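Local coordinates for hypothetical protein (Nitrosomonas europaea, PDB 2IN3) that is probably a thiol-disulfide oxidoreductase of the DsbA family, FrnE-like subfamily, and a putative protein disulfide isomerase, at residues A[17-22]-A[66-71]; A[25-30]-A[193-198]. All blocks are in the same frame, centred on the assembly; numbering follows the deposited sequence.

Contact 1: A[17-22]-A[66-71]; sequences MCSWCW and HHWHSV. With PO4 (phosphate ion), chain B; EDO (1,2-ethanediol), chain D.
Val71 lays its CG2 methyl over one face of the Trp20 indole, a CH-pi contact in which the carbon stands 3.6 Å from the centroid of the five-membered ring and 15° off its normal. From the CB of Val71 two branches part: CG1, anti to the backbone N (chi1 172°), ends 3.6 Å from Ser19 O, while CG2 meets that same oxygen and then the ring, nearest CD2. Farther out on the indole, CZ2 touches the CB of Ser70, and the ring also meets that of Tyr195, from the loop before helix 198-211. Were the indole of Trp20 cut back to an alanine, CG2 of Val71 would be likely to lose the aromatic face it rests on, with a gap opening beside the CB of Ser70.

Ser19 has both an apolar and a polar role: its CB abuts Trp68 CD1 at 3.5 Å, and its OG donates to O3 of a bound phosphate at 2.7 Å. The backbone N of Ser19 reaches the same O3 at 3.0 Å. From the other helix, His67 ND1 donates almost straight (167°) to phosphate O1, 2.9 Å away, with O1 at the edge of the imidazole, in its plane. A water accepts from Trp68 NE1 and donates to both phosphate O3 and Met17 O.

No hydrogen bond joins the segments directly; their polar link runs through a water and a phosphate probably taken up from the crystallisation liquor. That phosphate O3 accepts from two protein donors and a water, at a helix start beside Cys18 of a CxxC sequence like that of thioredoxins, is consistent with a site that attracts anions.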
loop_
_atom_site.group_PDB
_atom_site.type_symbol
_atom_site.label_atom_id
_atom_site.label_comp_id
_atom_site.label_asym_id
_atom_site.label_seq_id
_atom_site.Cartn_x
_atom_site.Cartn_y
_atom_site.Cartn_z
HETATM N N MSE A 17 1.845 3.394 -4.904
HETATM C CA MSE A 17 2.527 3.540 -6.214
HETATM C C MSE A 17 3.609 2.507 -6.494
HETATM O O MSE A 17 4.508 2.750 -7.291
HETATM C CB MSE A 17 3.091 4.961 -6.400
HETATM C CG MSE A 17 1.981 6.008 -6.365
HETATM SE SE MSE A 17 2.623 7.810 -6.073
HETATM C CE MSE A 17 3.205 8.274 -7.882
ATOM N N CYS A 18 3.471 1.350 -5.862
ATOM C CA CYS A 18 4.255 0.171 -6.137
ATOM C C CYS A 18 3.395 -0.823 -6.956
ATOM O O CYS A 18 2.313 -1.206 -6.516
ATOM C CB CYS A 18 4.691 -0.437 -4.808
ATOM S SG CYS A 18 5.328 -2.131 -4.942
ATOM N N SER A 19 3.855 -1.187 -8.159
ATOM C CA SER A 19 3.018 -1.925 -9.107
ATOM C C SER A 19 2.769 -3.349 -8.646
ATOM O O SER A 19 1.678 -3.849 -8.803
ATOM C CB SER A 19 3.570 -1.878 -10.535
ATOM O OG SER A 19 4.878 -2.426 -10.624
ATOM N N TRP A 20 3.777 -4.008 -8.084
ATOM C CA TRP A 20 3.559 -5.357 -7.537
ATOM C C TRP A 20 2.623 -5.372 -6.336
ATOM O O TRP A 20 1.996 -6.412 -6.041
ATOM C CB TRP A 20 4.868 -6.080 -7.234
ATOM C CG TRP A 20 5.473 -6.687 -8.486
ATOM C CD1 TRP A 20 6.550 -6.239 -9.185
ATOM C CD2 TRP A 20 4.993 -7.840 -9.177
ATOM N NE1 TRP A 20 6.794 -7.056 -10.270
ATOM C CE2 TRP A 20 5.857 -8.059 -10.274
ATOM C CE3 TRP A 20 3.920 -8.723 -8.968
ATOM C CZ2 TRP A 20 5.659 -9.100 -11.191
ATOM C CZ3 TRP A 20 3.732 -9.766 -9.885
ATOM C CH2 TRP A 20 4.599 -9.943 -10.966
ATOM N N CYS A 21 2.532 -4.237 -5.631
ATOM C CA CYS A 21 1.520 -4.073 -4.574
ATOM C C CYS A 21 0.124 -4.092 -5.196
ATOM O O CYS A 21 -0.808 -4.738 -4.653
ATOM C CB CYS A 21 1.750 -2.762 -3.764
ATOM S SG CYS A 21 3.280 -2.883 -2.722
ATOM N N TRP A 22 -0.055 -3.389 -6.321
ATOM C CA TRP A 22 -1.328 -3.506 -7.061
ATOM C C TRP A 22 -1.545 -4.944 -7.579
ATOM O O TRP A 22 -2.659 -5.461 -7.525
ATOM C CB TRP A 22 -1.339 -2.511 -8.196
ATOM C CG TRP A 22 -2.545 -2.433 -9.103
ATOM C CD1 TRP A 22 -2.537 -2.350 -10.477
ATOM C CD2 TRP A 22 -3.918 -2.260 -8.705
ATOM N NE1 TRP A 22 -3.825 -2.182 -10.958
ATOM C CE2 TRP A 22 -4.688 -2.125 -9.893
ATOM C CE3 TRP A 22 -4.570 -2.235 -7.465
ATOM C CZ2 TRP A 22 -6.081 -1.954 -9.873
ATOM C CZ3 TRP A 22 -5.962 -2.054 -7.452
ATOM C CH2 TRP A 22 -6.690 -1.930 -8.643
ATOM N N HIS A 66 7.994 -1.809 -17.537
ATOM C CA HIS A 66 8.219 -3.239 -17.668
ATOM C C HIS A 66 7.584 -3.950 -16.468
ATOM O O HIS A 66 6.953 -4.999 -16.640
ATOM C CB HIS A 66 9.709 -3.577 -17.759
ATOM C CG HIS A 66 9.985 -5.044 -17.636
ATOM N ND1 HIS A 66 9.498 -5.970 -18.538
ATOM C CD2 HIS A 66 10.673 -5.749 -16.703
ATOM C CE1 HIS A 66 9.883 -7.179 -18.172
ATOM N NE2 HIS A 66 10.597 -7.072 -17.063
ATOM N N HIS A 67 7.732 -3.364 -15.267
ATOM C CA HIS A 67 7.094 -3.928 -14.068
ATOM C C HIS A 67 5.568 -3.976 -14.238
ATOM O O HIS A 67 4.952 -4.987 -13.923
ATOM C CB HIS A 67 7.495 -3.181 -12.771
ATOM C CG HIS A 67 8.921 -3.420 -12.377
ATOM N ND1 HIS A 67 9.609 -2.605 -11.503
ATOM C CD2 HIS A 67 9.802 -4.367 -12.778
ATOM C CE1 HIS A 67 10.856 -3.041 -11.381
ATOM N NE2 HIS A 67 11.001 -4.109 -12.149
ATOM N N TRP A 68 4.970 -2.903 -14.767
ATOM C CA TRP A 68 3.524 -2.864 -14.983
ATOM C C TRP A 68 3.075 -3.982 -15.929
ATOM O O TRP A 68 2.152 -4.725 -15.640
ATOM C CB TRP A 68 3.088 -1.531 -15.599
ATOM C CG TRP A 68 3.188 -0.324 -14.722
ATOM C CD1 TRP A 68 3.946 -0.172 -13.564
ATOM C CD2 TRP A 68 2.576 0.937 -14.969
ATOM N NE1 TRP A 68 3.812 1.099 -13.088
ATOM C CE2 TRP A 68 2.964 1.804 -13.912
ATOM C CE3 TRP A 68 1.710 1.420 -15.969
ATOM C CZ2 TRP A 68 2.516 3.129 -13.818
ATOM C CZ3 TRP A 68 1.260 2.754 -15.876
ATOM C CH2 TRP A 68 1.684 3.595 -14.816
ATOM N N HIS A 69 3.729 -4.100 -17.071
ATOM C CA HIS A 69 3.449 -5.221 -17.964
ATOM C C HIS A 69 3.570 -6.589 -17.250
ATOM O O HIS A 69 2.669 -7.419 -17.372
ATOM C CB HIS A 69 4.352 -5.136 -19.178
ATOM C CG HIS A 69 4.004 -4.019 -20.112
ATOM N ND1 HIS A 69 2.875 -4.041 -20.899
ATOM C CD2 HIS A 69 4.638 -2.860 -20.403
ATOM C CE1 HIS A 69 2.843 -2.957 -21.660
ATOM N NE2 HIS A 69 3.897 -2.219 -21.371
ATOM N N SER A 70 4.661 -6.825 -16.500
ATOM C CA SER A 70 4.819 -8.071 -15.743
ATOM C C SER A 70 3.678 -8.325 -14.799
ATOM O O SER A 70 3.183 -9.455 -14.741
ATOM C CB SER A 70 6.125 -8.135 -14.932
ATOM O OG SER A 70 7.234 -7.945 -15.763
ATOM N N VAL A 71 3.292 -7.288 -14.051
ATOM C CA VAL A 71 2.183 -7.379 -13.088
ATOM C C VAL A 71 0.885 -7.720 -13.834
ATOM O O VAL A 71 0.131 -8.624 -13.445
ATOM C CB VAL A 71 2.009 -6.067 -12.293
ATOM C CG1 VAL A 71 0.706 -6.129 -11.445
ATOM C CG2 VAL A 71 3.184 -5.846 -11.378
HETATM P P PO4 B . 7.590 -0.435 -9.371
HETATM O O1 PO4 B . 8.473 -0.149 -10.554
HETATM O O2 PO4 B . 7.970 0.372 -8.148
HETATM O O3 PO4 B . 6.165 -0.184 -9.756
HETATM O O4 PO4 B . 7.838 -1.891 -8.986
HETATM C C1 EDO D . 6.280 -10.825 -18.116
HETATM O O1 EDO D . 6.563 -9.423 -18.188
HETATM C C2 EDO D . 7.037 -11.430 -16.956
HETATM O O2 EDO D . 8.327 -10.821 -16.997
HETATM O O HOH W 1 4.564 1.725 -10.341
#

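Contact 2: A[25-30]-A[193-198]; sequences APVIEN and TGYRPI. With EDO (1,2-ethanediol), chain F.
A chi1 of 177° swings Val27 CG1 across from the backbone N, and Ile198 places its own CG1 likewise before chi2 (61°) bends CD1 back; together these rotations bring the two branched side chains alongside each other, running in opposite directions. Val27 CG1 meets Ile198 CD1 at 3.8 Å, and the same terminal methyl lies 3.7 Å from Val27 O. The other methyl of the valine, CG2, approaches Tyr195 CE1 at 4.2 Å, obliquely to the phenol ring.

One turn along the helix, Asn30 crosses Ile198 at about a right angle. Its CB and OD1 both touch CD1, OD1 at 3.9 Å, yet the polar need of that oxygen is met by Arg202, on the helix that Ile198 begins. Leu201 of this helix adds a further apolar neighbour to Val27.

With Pro197 at the N-cap position, just before helix 198-211, the contact packs the loop and the start of that helix against helix 19-35. Val27 CG1 also lies 4.0 Å from Arg196 O, a carbonyl buried here with no partner in the model. Cohesion between the segments therefore rests on dispersion and the exclusion of water, without any hydrogen bond across them.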
loop_
_atom_site.group_PDB
_atom_site.type_symbol
_atom_site.label_atom_id
_atom_site.label_comp_id
_atom_site.label_asym_id
_atom_site.label_seq_id
_atom_site.Cartn_x
_atom_site.Cartn_y
_atom_site.Cartn_z
ATOM N N ALA A 25 -2.921 -6.831 -4.684
ATOM C CA ALA A 25 -4.180 -6.386 -4.022
ATOM C C ALA A 25 -5.242 -7.517 -3.864
ATOM O O ALA A 25 -5.839 -7.646 -2.779
ATOM C CB ALA A 25 -4.760 -5.119 -4.663
ATOM N N PRO A 26 -5.480 -8.339 -4.919
ATOM C CA PRO A 26 -6.423 -9.450 -4.718
ATOM C C PRO A 26 -5.983 -10.475 -3.665
ATOM O O PRO A 26 -6.830 -11.117 -3.038
ATOM C CB PRO A 26 -6.481 -10.112 -6.100
ATOM C CG PRO A 26 -6.152 -9.006 -7.055
ATOM C CD PRO A 26 -5.037 -8.277 -6.333
ATOM N N VAL A 27 -4.668 -10.651 -3.489
ATOM C CA VAL A 27 -4.139 -11.663 -2.571
ATOM C C VAL A 27 -4.332 -11.174 -1.133
ATOM O O VAL A 27 -4.844 -11.889 -0.262
ATOM C CB VAL A 27 -2.634 -11.907 -2.838
ATOM C CG1 VAL A 27 -2.049 -12.923 -1.814
ATOM C CG2 VAL A 27 -2.425 -12.368 -4.284
ATOM N N ILE A 28 -3.941 -9.941 -0.866
ATOM C CA ILE A 28 -4.146 -9.409 0.489
ATOM C C ILE A 28 -5.641 -9.246 0.838
ATOM O O ILE A 28 -6.039 -9.450 1.997
ATOM C CB ILE A 28 -3.266 -8.120 0.769
ATOM C CG1 ILE A 28 -3.256 -7.787 2.289
ATOM C CG2 ILE A 28 -3.801 -6.932 -0.036
ATOM C CD1 ILE A 28 -2.582 -8.902 3.160
ATOM N N GLU A 29 -6.495 -8.962 -0.159
ATOM C CA GLU A 29 -7.962 -8.957 0.063
ATOM C C GLU A 29 -8.438 -10.356 0.566
ATOM O O GLU A 29 -9.202 -10.462 1.543
ATOM C CB GLU A 29 -8.738 -8.570 -1.213
ATOM C CG GLU A 29 -10.306 -8.631 -1.082
ATOM C CD GLU A 29 -11.077 -8.674 -2.448
ATOM O OE1 GLU A 29 -10.445 -8.516 -3.525
ATOM O OE2 GLU A 29 -12.331 -8.882 -2.439
ATOM N N ASN A 30 -8.010 -11.402 -0.125
ATOM C CA ASN A 30 -8.378 -12.761 0.272
ATOM C C ASN A 30 -7.867 -13.117 1.659
ATOM O O ASN A 30 -8.600 -13.695 2.471
ATOM C CB ASN A 30 -7.922 -13.803 -0.748
ATOM C CG ASN A 30 -8.588 -15.171 -0.502
ATOM O OD1 ASN A 30 -8.148 -15.965 0.337
ATOM N ND2 ASN A 30 -9.686 -15.428 -1.211
ATOM N N THR A 193 8.569 -11.080 1.373
ATOM C CA THR A 193 9.087 -9.751 1.002
ATOM C C THR A 193 8.981 -9.444 -0.479
ATOM O O THR A 193 9.956 -8.975 -1.087
ATOM C CB THR A 193 10.565 -9.555 1.342
ATOM O OG1 THR A 193 11.321 -10.543 0.641
ATOM C CG2 THR A 193 10.803 -9.669 2.822
ATOM N N GLY A 194 7.817 -9.696 -1.060
ATOM C CA GLY A 194 7.607 -9.562 -2.490
ATOM C C GLY A 194 6.287 -10.225 -2.797
ATOM O O GLY A 194 5.729 -10.917 -1.938
ATOM N N TYR A 195 5.771 -9.981 -3.998
ATOM C CA TYR A 195 4.547 -10.651 -4.462
ATOM C C TYR A 195 4.728 -12.174 -4.405
ATOM O O TYR A 195 5.748 -12.705 -4.861
ATOM C CB TYR A 195 4.235 -10.261 -5.921
ATOM C CG TYR A 195 3.113 -11.093 -6.547
ATOM C CD1 TYR A 195 1.758 -10.707 -6.429
ATOM C CD2 TYR A 195 3.403 -12.259 -7.240
ATOM C CE1 TYR A 195 0.727 -11.505 -6.992
ATOM C CE2 TYR A 195 2.401 -13.031 -7.819
ATOM C CZ TYR A 195 1.070 -12.655 -7.681
ATOM O OH TYR A 195 0.118 -13.460 -8.271
ATOM N N ARG A 196 3.745 -12.874 -3.848
ATOM C CA ARG A 196 3.672 -14.346 -4.020
ATOM C C ARG A 196 2.189 -14.674 -4.169
ATOM O O ARG A 196 1.337 -13.914 -3.683
ATOM C CB ARG A 196 4.301 -15.104 -2.817
ATOM C CG ARG A 196 5.846 -14.948 -2.683
ATOM C CD ARG A 196 6.476 -15.804 -1.563
ATOM N NE ARG A 196 6.614 -17.206 -2.001
ATOM C CZ ARG A 196 6.991 -18.237 -1.236
ATOM N NH1 ARG A 196 7.049 -19.456 -1.765
ATOM N NH2 ARG A 196 7.323 -18.069 0.044
ATOM N N PRO A 197 1.860 -15.784 -4.846
ATOM C CA PRO A 197 0.454 -16.205 -4.974
ATOM C C PRO A 197 -0.205 -16.565 -3.639
ATOM O O PRO A 197 0.490 -16.873 -2.661
ATOM C CB PRO A 197 0.530 -17.430 -5.893
ATOM C CG PRO A 197 1.849 -17.300 -6.608
ATOM C CD PRO A 197 2.769 -16.656 -5.615
ATOM N N ILE A 198 -1.529 -16.506 -3.611
ATOM C CA ILE A 198 -2.324 -16.797 -2.400
ATOM C C ILE A 198 -2.021 -18.190 -1.805
ATOM O O ILE A 198 -2.042 -18.360 -0.576
ATOM C CB ILE A 198 -3.855 -16.577 -2.671
ATOM C CG1 ILE A 198 -4.710 -16.602 -1.408
ATOM C CG2 ILE A 198 -4.427 -17.607 -3.640
ATOM C CD1 ILE A 198 -4.384 -15.548 -0.392
HETATM C C1 EDO F . 12.024 -11.722 -4.795
HETATM O O1 EDO F . 10.727 -11.269 -5.217
HETATM C C2 EDO F . 12.425 -10.991 -3.505
HETATM O O2 EDO F . 11.488 -11.296 -2.449
#

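In the fold
Both contacts are built on helix 19-35 of the DsbA-like thioredoxin domain: contact 1 uses its N-terminal start and the loop residues before it, contact 2 a part further along, with centres about 13 Å apart. Their segments alternate along the chain, 17-22 and 25-30 first, then 66-71, and last 193-198. Contact 1 brings in helix 58-75, whereas contact 2 brings in the loop leaving edge strand 187-192 for helix 198-211. They touch where Trp20 CE3 packs 3.4 Å from Tyr195 CB. One helix, beginning at the CxxC sequence expected of a thioredoxin-type redox site, thus joins an early helix to the C-terminal part of the fold.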